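Local coordinates for carbon monoxide dehydrogenase (Thermococcus sp. AM4, PDB 6T7J), which catalyses the oxidation of carbon monoxide to carbon dioxide with electrons probably leaving through iron-sulfur clusters, and is here in a form whose active-site cluster lacks nickel, at residues Leu51-Arg56 against Ala79-Ile84; Cys55-Met60 against Ala86-Arg91; His267-Ile272 against Tyr341-Pro346; Val449-Pro454 against Trp555-Ala560. All blocks are in the same frame, centred on the assembly; numbering follows the deposited sequence.

Contact 1: residues Leu51-Arg56 against Ala79-Ile84; sequences LGVCCR and AGADTI. With SF4 (iron/sulfur cluster), chain D; FES (Fe2/s2 (inorganic) cluster), chain E; FES (Fe2/s2 (inorganic) cluster), chain B.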
loop_
_atom_site.group_PDB
_atom_site.type_symbol
_atom_site.label_atom_id
_atom_site.label_comp_id
_atom_site.label_asym_id
_atom_site.label_seq_id
_atom_site.Cartn_x
_atom_site.Cartn_y
_atom_site.Cartn_z
ATOM N N LEU A 51 2.167 -0.753 20.691
ATOM C CA LEU A 51 2.637 0.624 20.735
ATOM C C LEU A 51 3.171 1.102 19.393
ATOM O O LEU A 51 3.609 2.253 19.290
ATOM C CB LEU A 51 3.716 0.776 21.814
ATOM C CG LEU A 51 3.299 0.288 23.205
ATOM C CD1 LEU A 51 4.506 0.127 24.114
ATOM C CD2 LEU A 51 2.276 1.230 23.822
ATOM N N GLY A 52 3.141 0.252 18.367
ATOM C CA GLY A 52 3.583 0.623 17.039
ATOM C C GLY A 52 5.079 0.698 16.851
ATOM O O GLY A 52 5.531 1.208 15.821
ATOM N N VAL A 53 5.864 0.195 17.804
ATOM C CA VAL A 53 7.315 0.332 17.758
ATOM C C VAL A 53 7.960 -0.969 17.300
ATOM O O VAL A 53 8.988 -1.389 17.843
ATOM C CB VAL A 53 7.868 0.762 19.127
ATOM C CG1 VAL A 53 7.667 2.255 19.332
ATOM C CG2 VAL A 53 7.201 -0.032 20.238
ATOM N N CYS A 54 7.366 -1.618 16.302
ATOM C CA CYS A 54 7.956 -2.806 15.700
ATOM C C CYS A 54 7.713 -2.762 14.201
ATOM O O CYS A 54 6.570 -2.611 13.759
ATOM C CB CYS A 54 7.378 -4.093 16.297
ATOM S SG CYS A 54 7.653 -5.556 15.272
ATOM N N CYS A 55 8.783 -2.904 13.425
ATOM C CA CYS A 55 8.740 -2.702 11.984
ATOM C C CYS A 55 9.209 -3.951 11.252
ATOM O O CYS A 55 10.179 -4.599 11.660
ATOM C CB CYS A 55 9.600 -1.501 11.582
ATOM S SG CYS A 55 9.755 -1.236 9.813
ATOM N N ARG A 56 8.536 -4.268 10.169
ATOM C CA ARG A 56 8.829 -5.418 9.382
ATOM C C ARG A 56 8.862 -4.991 7.946
ATOM O O ARG A 56 8.503 -5.719 7.074
ATOM C CB ARG A 56 7.741 -6.457 9.598
ATOM C CG ARG A 56 7.644 -6.945 11.022
ATOM C CD ARG A 56 6.645 -8.057 11.169
ATOM N NE ARG A 56 5.490 -7.790 10.352
ATOM C CZ ARG A 56 4.240 -7.833 10.781
ATOM N NH1 ARG A 56 3.980 -8.134 12.032
ATOM N NH2 ARG A 56 3.259 -7.563 9.958
ATOM N N ALA A 79 16.278 3.403 11.995
ATOM C CA ALA A 79 15.005 4.079 12.215
ATOM C C ALA A 79 14.684 4.149 13.701
ATOM O O ALA A 79 14.670 3.126 14.395
ATOM C CB ALA A 79 13.874 3.366 11.477
ATOM N N GLY A 80 14.416 5.359 14.185
ATOM C CA GLY A 80 13.955 5.545 15.541
ATOM C C GLY A 80 12.496 5.162 15.699
ATOM O O GLY A 80 11.825 4.719 14.767
ATOM N N ALA A 81 11.997 5.346 16.924
ATOM C CA ALA A 81 10.617 4.976 17.218
ATOM C C ALA A 81 9.631 5.887 16.496
ATOM O O ALA A 81 8.584 5.424 16.020
ATOM C CB ALA A 81 10.374 5.008 18.726
ATOM N N ASP A 82 9.944 7.183 16.410
ATOM C CA ASP A 82 9.069 8.121 15.710
ATOM C C ASP A 82 8.853 7.687 14.267
ATOM O O ASP A 82 7.714 7.624 13.784
ATOM C CB ASP A 82 9.660 9.533 15.762
ATOM C CG ASP A 82 9.988 9.986 17.174
ATOM O OD1 ASP A 82 9.431 9.415 18.137
ATOM O OD2 ASP A 82 10.807 10.920 17.322
ATOM N N THR A 83 9.946 7.368 13.568
ATOM C CA THR A 83 9.856 6.957 12.170
ATOM C C THR A 83 9.004 5.704 12.015
ATOM O O THR A 83 8.123 5.642 11.151
ATOM C CB THR A 83 11.257 6.720 11.605
ATOM O OG1 THR A 83 11.955 7.969 11.518
ATOM C CG2 THR A 83 11.177 6.085 10.221
ATOM N N ILE A 84 9.256 4.691 12.846
ATOM C CA ILE A 84 8.570 3.412 12.691
ATOM C C ILE A 84 7.080 3.561 12.977
ATOM O O ILE A 84 6.234 3.044 12.230
ATOM C CB ILE A 84 9.231 2.355 13.593
ATOM C CG1 ILE A 84 10.636 2.030 13.073
ATOM C CG2 ILE A 84 8.376 1.100 13.672
ATOM C CD1 ILE A 84 11.544 1.394 14.096
HETATM FE FE1 SF4 D . 14.590 -0.441 9.290
HETATM FE FE2 SF4 D . 12.096 -1.478 9.701
HETATM FE FE3 SF4 D . 14.303 -2.751 10.840
HETATM FE FE4 SF4 D . 13.787 -2.663 8.124
HETATM S S1 SF4 D . 12.540 -3.734 9.736
HETATM S S2 SF4 D . 15.835 -2.365 9.177
HETATM S S3 SF4 D . 12.906 -0.592 7.735
HETATM S S4 SF4 D . 13.513 -0.648 11.317
HETATM FE FE1 FES E . 6.669 -7.516 15.967
HETATM FE FE2 FES E . 5.386 -8.188 18.295
HETATM S S1 FES E . 7.652 -8.265 17.906
HETATM S S2 FES E . 4.512 -6.967 16.549
HETATM FE FE1 FES B . 4.553 -9.165 15.849
HETATM FE FE2 FES B . 6.960 -10.162 16.705
HETATM S S1 FES B . 4.921 -10.423 17.738
HETATM S S2 FES B . 6.475 -9.364 14.600
#
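Ile84 reaches from the first turn of helix 81-115 into the bend of Gly52-Cys55, and its branches divide the work. CB carries CG2 trans to the backbone N and CG1 opposite the carbonyl carbon (chi1 -68°). CG2 is the busier branch: it lies 3.6 Å from the CB of Cys55, equally near the O of Gly52, and 3.9 Å from the backbone N of Cys54. CG1 skirts the same Cys55 CB, and CD1 beyond it stops 4.0 Å from sulfide S4 of the four-iron cluster. Nearer the helix start, Val53 CG1 meets Ala81 CB at 3.9 Å, where alanine is small enough to let the helix approach. Gly52 takes the positive phi of a Schellman motif closing helix 47-50, a conformation glycine adopts easily, and Gly80 is the N-cap of helix 81-115. Consecutive strand residues then face different clusters: Cys55 SG binds FE2 of the four-iron cluster at 2.4 Å, whereas the CB of Cys54 points away from the helix and its SG binds FE1 of a two-iron unit at 2.3 Å, near Arg56 of the second subunit. A short covalent path thus joins two redox centres, consistent with electron transfer, while Ile84 gives one cluster an apolar flank.

Contact 2: residues Cys55-Met60 against Ala86-Arg91; sequences CRNCAM and ARNLLR. With SF4 (iron/sulfur cluster), chain D; FES (Fe2/s2 (inorganic) cluster), chain B.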
loop_
_atom_site.group_PDB
_atom_site.type_symbol
_atom_site.label_atom_id
_atom_site.label_comp_id
_atom_site.label_asym_id
_atom_site.label_seq_id
_atom_site.Cartn_x
_atom_site.Cartn_y
_atom_site.Cartn_z
ATOM N N CYS A 55 8.783 -2.904 13.425
ATOM C CA CYS A 55 8.740 -2.702 11.984
ATOM C C CYS A 55 9.209 -3.951 11.252
ATOM O O CYS A 55 10.179 -4.599 11.660
ATOM C CB CYS A 55 9.600 -1.501 11.582
ATOM S SG CYS A 55 9.755 -1.236 9.813
ATOM N N ARG A 56 8.536 -4.268 10.169
ATOM C CA ARG A 56 8.829 -5.418 9.382
ATOM C C ARG A 56 8.862 -4.991 7.946
ATOM O O ARG A 56 8.503 -5.719 7.074
ATOM C CB ARG A 56 7.741 -6.457 9.598
ATOM C CG ARG A 56 7.644 -6.945 11.022
ATOM C CD ARG A 56 6.645 -8.057 11.169
ATOM N NE ARG A 56 5.490 -7.790 10.352
ATOM C CZ ARG A 56 4.240 -7.833 10.781
ATOM N NH1 ARG A 56 3.980 -8.134 12.032
ATOM N NH2 ARG A 56 3.259 -7.563 9.958
ATOM N N ASN A 57 9.356 -3.798 7.697
ATOM C CA ASN A 57 9.384 -3.280 6.350
ATOM C C ASN A 57 10.509 -3.775 5.463
ATOM O O ASN A 57 10.534 -3.489 4.292
ATOM C CB ASN A 57 9.295 -1.767 6.351
ATOM C CG ASN A 57 7.946 -1.279 6.782
ATOM O OD1 ASN A 57 7.135 -2.037 7.219
ATOM N ND2 ASN A 57 7.719 -0.014 6.663
ATOM N N CYS A 58 11.431 -4.524 6.021
ATOM C CA CYS A 58 12.499 -5.071 5.234
ATOM C C CYS A 58 12.982 -6.361 5.832
ATOM O O CYS A 58 12.628 -6.692 6.923
ATOM C CB CYS A 58 13.614 -4.060 5.019
ATOM S SG CYS A 58 14.897 -3.961 6.238
ATOM N N ALA A 59 13.780 -7.099 5.085
ATOM C CA ALA A 59 14.290 -8.371 5.534
ATOM C C ALA A 59 15.373 -8.303 6.579
ATOM O O ALA A 59 15.777 -9.316 7.071
ATOM C CB ALA A 59 14.710 -9.221 4.368
ATOM N N MET A 60 15.895 -7.129 6.868
ATOM C CA MET A 60 16.821 -7.009 7.983
ATOM C C MET A 60 16.111 -7.011 9.328
ATOM O O MET A 60 16.773 -7.134 10.363
ATOM C CB MET A 60 17.651 -5.735 7.843
ATOM C CG MET A 60 18.273 -5.540 6.474
ATOM S SD MET A 60 19.563 -4.283 6.496
ATOM C CE MET A 60 18.605 -2.802 6.808
ATOM N N ALA A 86 5.258 6.338 12.767
ATOM C CA ALA A 86 4.644 7.137 11.713
ATOM C C ALA A 86 4.459 6.325 10.437
ATOM O O ALA A 86 3.419 6.427 9.777
ATOM C CB ALA A 86 5.483 8.387 11.445
ATOM N N ARG A 87 5.445 5.495 10.084
ATOM C CA ARG A 87 5.342 4.690 8.869
ATOM C C ARG A 87 4.226 3.658 8.978
ATOM O O ARG A 87 3.450 3.469 8.029
ATOM C CB ARG A 87 6.676 4.001 8.576
ATOM C CG ARG A 87 7.763 4.929 8.052
ATOM C CD ARG A 87 8.928 4.150 7.454
ATOM N NE ARG A 87 9.553 3.241 8.414
ATOM C CZ ARG A 87 10.750 2.687 8.245
ATOM N NH1 ARG A 87 11.455 2.949 7.153
ATOM N NH2 ARG A 87 11.245 1.868 9.165
ATOM N N ASN A 88 4.136 2.967 10.120
ATOM C CA ASN A 88 3.077 1.975 10.284
ATOM C C ASN A 88 1.700 2.629 10.221
ATOM O O ASN A 88 0.777 2.104 9.575
ATOM C CB ASN A 88 3.274 1.219 11.600
ATOM C CG ASN A 88 4.579 0.435 11.638
ATOM O OD1 ASN A 88 5.158 0.115 10.599
ATOM N ND2 ASN A 88 5.046 0.120 12.840
ATOM N N LEU A 89 1.546 3.795 10.858
ATOM C CA LEU A 89 0.274 4.508 10.768
ATOM C C LEU A 89 -0.016 4.946 9.334
ATOM O O LEU A 89 -1.171 4.916 8.885
ATOM C CB LEU A 89 0.277 5.714 11.708
ATOM C CG LEU A 89 -1.112 6.251 12.056
ATOM C CD1 LEU A 89 -1.791 5.351 13.082
ATOM C CD2 LEU A 89 -1.032 7.683 12.560
ATOM N N LEU A 90 1.022 5.365 8.605
ATOM C CA LEU A 90 0.842 5.745 7.209
ATOM C C LEU A 90 0.330 4.573 6.385
ATOM O O LEU A 90 -0.522 4.746 5.506
ATOM C CB LEU A 90 2.157 6.269 6.633
ATOM C CG LEU A 90 2.043 6.844 5.223
ATOM C CD1 LEU A 90 0.930 7.851 5.211
ATOM C CD2 LEU A 90 3.340 7.486 4.761
ATOM N N ARG A 91 0.834 3.368 6.656
ATOM C CA ARG A 91 0.351 2.208 5.912
ATOM C C ARG A 91 -1.083 1.858 6.296
ATOM O O ARG A 91 -1.854 1.391 5.448
ATOM C CB ARG A 91 1.284 1.016 6.119
ATOM C CG ARG A 91 2.624 1.189 5.419
ATOM C CD ARG A 91 3.279 -0.136 5.079
ATOM N NE ARG A 91 4.489 0.067 4.287
ATOM C CZ ARG A 91 5.396 -0.874 4.046
ATOM N NH1 ARG A 91 5.232 -2.095 4.535
ATOM N NH2 ARG A 91 6.468 -0.590 3.315
HETATM FE FE1 SF4 D . 14.590 -0.441 9.290
HETATM FE FE2 SF4 D . 12.096 -1.478 9.701
HETATM FE FE3 SF4 D . 14.303 -2.751 10.840
HETATM FE FE4 SF4 D . 13.787 -2.663 8.124
HETATM S S1 SF4 D . 12.540 -3.734 9.736
HETATM S S2 SF4 D . 15.835 -2.365 9.177
HETATM S S3 SF4 D . 12.906 -0.592 7.735
HETATM S S4 SF4 D . 13.513 -0.648 11.317
HETATM FE FE1 FES B . 4.553 -9.165 15.849
HETATM FE FE2 FES B . 6.960 -10.162 16.705
HETATM S S1 FES B . 4.921 -10.423 17.738
HETATM S S2 FES B . 6.475 -9.364 14.600
HETATM O O HOH W 1 6.299 -2.495 9.818
#
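Asn57 and Arg91 meet as stacked flat groups, the amide and guanidinium planes only 12° apart, with ND2 3.5 Å above the centre of the guanidinium. That same ND2 also lies over one face of the Arg87 guanidinium, offset toward its rim. Both stacked groups also have polar partners: Asn57 ND2 donates to Thr204 O, Arg91 NE bonds Thr204 OG1, and Arg91 NH2 forms a salt bridge with Glu558 of the second subunit. Near the edge of the Arg56 guanidinium lies sulfide S2 of a two-iron unit. Arg87, bent at chi3 (-59°), brings NH2 within 3.3 Å of sulfide S3 of the four-iron cluster and 3.5 Å of Cys55 SG, where its positive charge would probably help offset the negative charge on the cluster sulfurs. Cys55 SG also accepts the N-H of Asn57 at 3.3 Å, and Cys58 SG binds FE4 of the cluster at 2.5 Å. One water bridges the segments: it accepts from Arg56 N at 2.9 Å and donates to Asn57 OD1 and to Asn88 OD1. The cluster-binding loop between strands 54-55 and 63-64 therefore rests on polar residues of helix 81-115, whose Ala86 and Leu90 pack against helix 212-242.

Contact 3: residues His267-Ile272 against Tyr341-Pro346; sequences HGHNPI and YQCIMP. With MSK (Broken Fe4S4 cluster), chain F.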
loop_
_atom_site.group_PDB
_atom_site.type_symbol
_atom_site.label_atom_id
_atom_site.label_comp_id
_atom_site.label_asym_id
_atom_site.label_seq_id
_atom_site.Cartn_x
_atom_site.Cartn_y
_atom_site.Cartn_z
ATOM N N HIS A 267 -23.969 -9.175 3.726
ATOM C CA HIS A 267 -22.880 -8.731 4.585
ATOM C C HIS A 267 -21.755 -8.196 3.711
ATOM O O HIS A 267 -21.404 -8.816 2.704
ATOM C CB HIS A 267 -22.398 -9.895 5.461
ATOM C CG HIS A 267 -21.292 -9.543 6.404
ATOM N ND1 HIS A 267 -21.038 -8.251 6.813
ATOM C CD2 HIS A 267 -20.379 -10.323 7.031
ATOM C CE1 HIS A 267 -20.012 -8.250 7.645
ATOM N NE2 HIS A 267 -19.594 -9.494 7.794
ATOM N N GLY A 268 -21.204 -7.044 4.080
ATOM C CA GLY A 268 -20.155 -6.453 3.273
ATOM C C GLY A 268 -20.260 -4.950 3.125
ATOM O O GLY A 268 -20.465 -4.247 4.119
ATOM N N HIS A 269 -20.132 -4.434 1.898
ATOM C CA HIS A 269 -20.009 -2.989 1.737
ATOM C C HIS A 269 -20.614 -2.430 0.451
ATOM O O HIS A 269 -21.236 -1.364 0.480
ATOM C CB HIS A 269 -18.533 -2.593 1.824
ATOM C CG HIS A 269 -18.052 -2.396 3.227
ATOM N ND1 HIS A 269 -17.816 -3.446 4.088
ATOM C CD2 HIS A 269 -17.780 -1.269 3.927
ATOM C CE1 HIS A 269 -17.414 -2.977 5.255
ATOM N NE2 HIS A 269 -17.384 -1.657 5.184
ATOM N N ASN A 270 -20.436 -3.110 -0.682
ATOM C CA ASN A 270 -20.854 -2.546 -1.962
ATOM C C ASN A 270 -22.324 -2.848 -2.223
ATOM O O ASN A 270 -22.702 -4.026 -2.278
ATOM C CB ASN A 270 -20.006 -3.087 -3.098
ATOM C CG ASN A 270 -19.918 -2.121 -4.259
ATOM O OD1 ASN A 270 -20.889 -1.441 -4.578
ATOM N ND2 ASN A 270 -18.752 -2.042 -4.888
ATOM N N PRO A 271 -23.178 -1.832 -2.403
ATOM C CA PRO A 271 -24.608 -2.091 -2.625
ATOM C C PRO A 271 -24.959 -2.552 -4.030
ATOM O O PRO A 271 -26.116 -2.943 -4.252
ATOM C CB PRO A 271 -25.253 -0.732 -2.324
ATOM C CG PRO A 271 -24.197 0.256 -2.678
ATOM C CD PRO A 271 -22.884 -0.390 -2.311
ATOM N N ILE A 272 -24.010 -2.523 -4.976
ATOM C CA ILE A 272 -24.271 -3.023 -6.326
ATOM C C ILE A 272 -24.821 -4.439 -6.261
ATOM O O ILE A 272 -25.679 -4.833 -7.063
ATOM C CB ILE A 272 -22.991 -2.966 -7.188
ATOM C CG1 ILE A 272 -22.334 -1.580 -7.170
ATOM C CG2 ILE A 272 -23.285 -3.387 -8.623
ATOM C CD1 ILE A 272 -23.276 -0.407 -7.128
ATOM N N TYR A 341 -16.845 -7.787 0.049
ATOM C CA TYR A 341 -15.526 -7.572 0.632
ATOM C C TYR A 341 -15.628 -6.637 1.831
ATOM O O TYR A 341 -16.673 -6.036 2.095
ATOM C CB TYR A 341 -14.528 -7.030 -0.403
ATOM C CG TYR A 341 -15.013 -5.893 -1.282
ATOM C CD1 TYR A 341 -15.581 -4.748 -0.738
ATOM C CD2 TYR A 341 -14.864 -5.956 -2.663
ATOM C CE1 TYR A 341 -16.007 -3.708 -1.546
ATOM C CE2 TYR A 341 -15.286 -4.923 -3.477
ATOM C CZ TYR A 341 -15.857 -3.802 -2.915
ATOM O OH TYR A 341 -16.276 -2.776 -3.727
ATOM N N GLN A 342 -14.509 -6.541 2.558
ATOM C CA GLN A 342 -14.294 -5.640 3.690
ATOM C C GLN A 342 -15.032 -6.089 4.948
ATOM O O GLN A 342 -16.264 -6.178 4.967
ATOM C CB GLN A 342 -14.676 -4.203 3.323
ATOM C CG GLN A 342 -13.717 -3.559 2.336
ATOM C CD GLN A 342 -14.202 -2.213 1.848
ATOM O OE1 GLN A 342 -14.888 -1.490 2.570
ATOM N NE2 GLN A 342 -13.852 -1.869 0.612
ATOM N N CYS A 343 -14.258 -6.379 5.999
ATOM C CA CYS A 343 -14.763 -6.744 7.326
ATOM C C CYS A 343 -15.591 -8.027 7.300
ATOM O O CYS A 343 -16.452 -8.239 8.159
ATOM C CB CYS A 343 -15.565 -5.602 7.957
ATOM S SG CYS A 343 -14.685 -4.023 8.053
ATOM N N ILE A 344 -15.336 -8.895 6.324
ATOM C CA ILE A 344 -15.896 -10.241 6.311
ATOM C C ILE A 344 -14.915 -11.130 7.066
ATOM O O ILE A 344 -13.875 -11.517 6.531
ATOM C CB ILE A 344 -16.133 -10.754 4.890
ATOM C CG1 ILE A 344 -16.841 -9.697 4.037
ATOM C CG2 ILE A 344 -16.919 -12.056 4.928
ATOM C CD1 ILE A 344 -18.212 -9.314 4.548
ATOM N N MET A 345 -15.239 -11.444 8.316
ATOM C CA MET A 345 -14.406 -12.337 9.108
ATOM C C MET A 345 -14.250 -13.667 8.382
ATOM O O MET A 345 -15.261 -14.300 8.052
ATOM C CB MET A 345 -15.021 -12.582 10.484
ATOM C CG MET A 345 -14.972 -11.403 11.435
ATOM S SD MET A 345 -15.526 -11.889 13.083
ATOM C CE MET A 345 -15.668 -10.294 13.888
ATOM N N PRO A 346 -13.025 -14.115 8.094
ATOM C CA PRO A 346 -12.867 -15.475 7.552
ATOM C C PRO A 346 -13.487 -16.530 8.449
ATOM O O PRO A 346 -13.999 -17.545 7.953
ATOM C CB PRO A 346 -11.343 -15.635 7.447
ATOM C CG PRO A 346 -10.815 -14.230 7.370
ATOM C CD PRO A 346 -11.742 -13.398 8.205
HETATM S S1 MSK F . -18.369 -2.288 8.409
HETATM S S3 MSK F . -15.378 -0.572 8.829
HETATM S S4 MSK F . -16.393 -2.788 11.245
HETATM S S5 MSK F . -18.075 0.125 10.466
HETATM FE FE1 MSK F . -18.148 -0.586 6.940
HETATM FE FE2 MSK F . -18.339 -1.950 10.711
HETATM FE FE3 MSK F . -15.927 -0.678 10.983
HETATM FE FE4 MSK F . -16.232 -2.608 9.109
#
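Gly268 and Tyr341 bring the backbones together, their CA atoms 5.4 Å apart, where strands 261-268 and 336-339 end side by side in a Rossmann-like parallel sheet of order 3-2-1-4-5-6. Strands 1 and 4 of this order are neighbours, the switch point at which such folds usually open a crevice; here it holds part of the active-site cluster. Gly268 adopts a positive phi in which a CB would strike the preceding carbonyl, and Gln342 and Cys343 have positive phi as well, turning the second loop sharply. His269 NE2 binds FE1 at 2.2 Å and Cys343 SG binds FE4 at 2.3 Å, so each loop supplies a ligand to the broken cluster. Gln342 crosses the His269 side chain at about a right angle: its CB makes a CH-pi contact, and OE1 sits over one face, 3.2 Å from CD2, while hydrogen-bonded to Lys559 NZ. The CD1 of Ile344 stands over the centre of the His267 ring, 3.4 Å away and 9° off the normal, a CH-pi contact in which an apolar methyl suits the face of a buried ring. Asn270 caps helix 271-281 by a weak bond from Ile272 N to OD1. It holds CG opposite its backbone N (chi1 -153°), and its ND2 donates to Tyr341 OH at 2.8 Å, while Asp106 OD2 also bonds that hydroxyl.

Contact 4: residues Val449-Pro454 against Trp555-Ala560; sequences VGCNNP and WMSEKA. With MSK (Broken Fe4S4 cluster), chain F.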
loop_
_atom_site.group_PDB
_atom_site.type_symbol
_atom_site.label_atom_id
_atom_site.label_comp_id
_atom_site.label_asym_id
_atom_site.label_seq_id
_atom_site.Cartn_x
_atom_site.Cartn_y
_atom_site.Cartn_z
ATOM N N VAL A 449 -18.916 7.406 14.319
ATOM C CA VAL A 449 -18.655 6.447 13.260
ATOM C C VAL A 449 -17.787 5.336 13.837
ATOM O O VAL A 449 -17.379 5.381 15.001
ATOM C CB VAL A 449 -17.956 7.097 12.047
ATOM C CG1 VAL A 449 -18.744 8.304 11.543
ATOM C CG2 VAL A 449 -16.537 7.506 12.413
ATOM N N GLY A 450 -17.500 4.335 13.021
ATOM C CA GLY A 450 -16.452 3.389 13.337
ATOM C C GLY A 450 -16.961 1.970 13.478
ATOM O O GLY A 450 -18.139 1.667 13.265
ATOM N N CYS A 451 -16.044 1.099 13.882
ATOM C CA CYS A 451 -16.177 -0.345 13.869
ATOM C C CYS A 451 -16.635 -0.866 15.233
ATOM O O CYS A 451 -17.139 -0.109 16.070
ATOM C CB CYS A 451 -14.830 -0.945 13.457
ATOM S SG CYS A 451 -13.967 0.011 12.197
ATOM N N ASN A 452 -16.477 -2.170 15.448
ATOM C CA ASN A 452 -16.527 -2.789 16.760
ATOM C C ASN A 452 -15.171 -3.423 17.042
ATOM O O ASN A 452 -14.485 -3.886 16.126
ATOM C CB ASN A 452 -17.623 -3.859 16.854
ATOM C CG ASN A 452 -19.011 -3.266 16.959
ATOM O OD1 ASN A 452 -19.948 -3.752 16.331
ATOM N ND2 ASN A 452 -19.152 -2.215 17.756
ATOM N N ASN A 453 -14.791 -3.430 18.311
ATOM C CA ASN A 453 -13.525 -4.006 18.739
ATOM C C ASN A 453 -13.745 -4.742 20.054
ATOM O O ASN A 453 -14.126 -4.118 21.052
ATOM C CB ASN A 453 -12.464 -2.913 18.893
ATOM C CG ASN A 453 -11.053 -3.469 18.997
ATOM O OD1 ASN A 453 -10.817 -4.490 19.644
ATOM N ND2 ASN A 453 -10.104 -2.785 18.369
ATOM N N PRO A 454 -13.519 -6.059 20.101
ATOM C CA PRO A 454 -13.770 -6.810 21.342
ATOM C C PRO A 454 -12.857 -6.425 22.497
ATOM O O PRO A 454 -13.034 -6.953 23.601
ATOM C CB PRO A 454 -13.546 -8.271 20.920
ATOM C CG PRO A 454 -12.653 -8.190 19.727
ATOM C CD PRO A 454 -13.009 -6.919 19.020
ATOM N N TRP A 555 -13.359 1.691 17.157
ATOM C CA TRP A 555 -12.818 1.413 15.834
ATOM C C TRP A 555 -11.826 0.251 15.870
ATOM O O TRP A 555 -11.222 -0.061 16.900
ATOM C CB TRP A 555 -12.138 2.657 15.263
ATOM C CG TRP A 555 -10.839 2.991 15.931
ATOM C CD1 TRP A 555 -10.660 3.784 17.026
ATOM C CD2 TRP A 555 -9.533 2.539 15.543
ATOM N NE1 TRP A 555 -9.325 3.852 17.347
ATOM C CE2 TRP A 555 -8.613 3.098 16.454
ATOM C CE3 TRP A 555 -9.053 1.720 14.516
ATOM C CZ2 TRP A 555 -7.242 2.862 16.367
ATOM C CZ3 TRP A 555 -7.694 1.486 14.434
ATOM C CH2 TRP A 555 -6.804 2.054 15.353
ATOM N N MET A 556 -11.667 -0.398 14.713
ATOM C CA MET A 556 -10.650 -1.433 14.540
ATOM C C MET A 556 -10.006 -1.458 13.161
ATOM O O MET A 556 -8.879 -1.952 13.045
ATOM C CB MET A 556 -11.231 -2.825 14.831
ATOM C CG MET A 556 -12.266 -3.310 13.821
ATOM S SD MET A 556 -11.581 -4.165 12.381
ATOM C CE MET A 556 -12.988 -4.129 11.270
ATOM N N SER A 557 -10.657 -0.952 12.118
ATOM C CA SER A 557 -10.189 -1.123 10.751
ATOM C C SER A 557 -9.251 0.006 10.334
ATOM O O SER A 557 -9.250 1.097 10.907
ATOM C CB SER A 557 -11.374 -1.190 9.786
ATOM O OG SER A 557 -11.903 0.103 9.542
ATOM N N GLU A 558 -8.442 -0.277 9.309
ATOM C CA GLU A 558 -7.615 0.764 8.709
ATOM C C GLU A 558 -8.471 1.808 8.000
ATOM O O GLU A 558 -8.081 2.983 7.909
ATOM C CB GLU A 558 -6.604 0.131 7.748
ATOM C CG GLU A 558 -5.564 -0.749 8.442
ATOM C CD GLU A 558 -4.887 -1.735 7.499
ATOM O OE1 GLU A 558 -3.639 -1.791 7.489
ATOM O OE2 GLU A 558 -5.600 -2.456 6.768
ATOM N N LYS A 559 -9.645 1.399 7.504
ATOM C CA LYS A 559 -10.614 2.360 6.990
ATOM C C LYS A 559 -10.984 3.387 8.051
ATOM O O LYS A 559 -11.117 4.579 7.752
ATOM C CB LYS A 559 -11.862 1.633 6.494
ATOM C CG LYS A 559 -11.807 1.215 5.038
ATOM C CD LYS A 559 -13.043 0.414 4.659
ATOM C CE LYS A 559 -13.135 -0.865 5.468
ATOM N NZ LYS A 559 -14.468 -1.513 5.341
ATOM N N ALA A 560 -11.157 2.940 9.300
ATOM C CA ALA A 560 -11.465 3.871 10.382
ATOM C C ALA A 560 -10.319 4.844 10.611
ATOM O O ALA A 560 -10.546 6.016 10.934
ATOM C CB ALA A 560 -11.781 3.103 11.665
HETATM S S1 MSK F . -18.369 -2.288 8.409
HETATM S S3 MSK F . -15.378 -0.572 8.829
HETATM S S4 MSK F . -16.393 -2.788 11.245
HETATM S S5 MSK F . -18.075 0.125 10.466
HETATM FE FE1 MSK F . -18.148 -0.586 6.940
HETATM FE FE2 MSK F . -18.339 -1.950 10.711
HETATM FE FE3 MSK F . -15.927 -0.678 10.983
HETATM FE FE4 MSK F . -16.232 -2.608 9.109
#
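Cys451 SG is gripped by two backbone N-H groups as well as by a metal: Met556 N donates to it at 3.4 Å in a nearly straight bond (169°), Ser557 N donates at the same distance, and FE3 of the broken cluster is bound at 2.4 Å. Such N-H donors would be expected to soften the negative charge of the thiolate and fix its direction. Behind them, Ser557 is the N-cap of helix 558-569; its OG accepts from Ala560 N at 2.9 Å, so the residue whose N-H reaches the sulfur also caps the helix. The Ala560 methyl packs against Cys451 SG. Met556 bends at chi2 (87°), bringing CG 3.5 Å from Cys451 CB and CE 3.7 Å from sulfide S4, a flexible apolar chain that can bend to lay its methyl beside the cluster. Farther along, Asn453 ND2 donates to Trp555 O at 3.3 Å, the acceptor lying in the amide plane, while Asn453 OD1 takes the N-H of Lys455. Gly450 permits the backbone turn that presents the cysteine. Both loops leave the C-terminal ends of adjacent parallel strands, 444-448 and 548-552, the place where Rossmann-like domains hold their ligands; here it forms part of the wall of the active-site cluster pocket.

In the fold
Along the chain contacts 1 and 2 overlap, sharing Cys55 and Arg56 with centres 7 Å apart, and contacts 3 and 4 follow in series. The first pair sets the loop around strand 54-55 on helix 81-115. Contacts 3 and 4, 14 Å apart between centres, lie at the ends of two separate parallel sheets and meet around the active-site cluster, where Cys343 and Met556 also touch. Helix 81-115 connects the regions: beyond contact 2 its later turns touch Lys559 and Asn270. Centres of contacts 1 and 3 are 31 Å apart; as in related CO dehydrogenases, electrons probably pass from the active-site cluster to the four-iron cluster of the other subunit, across the dimer interface that all four contacts touch.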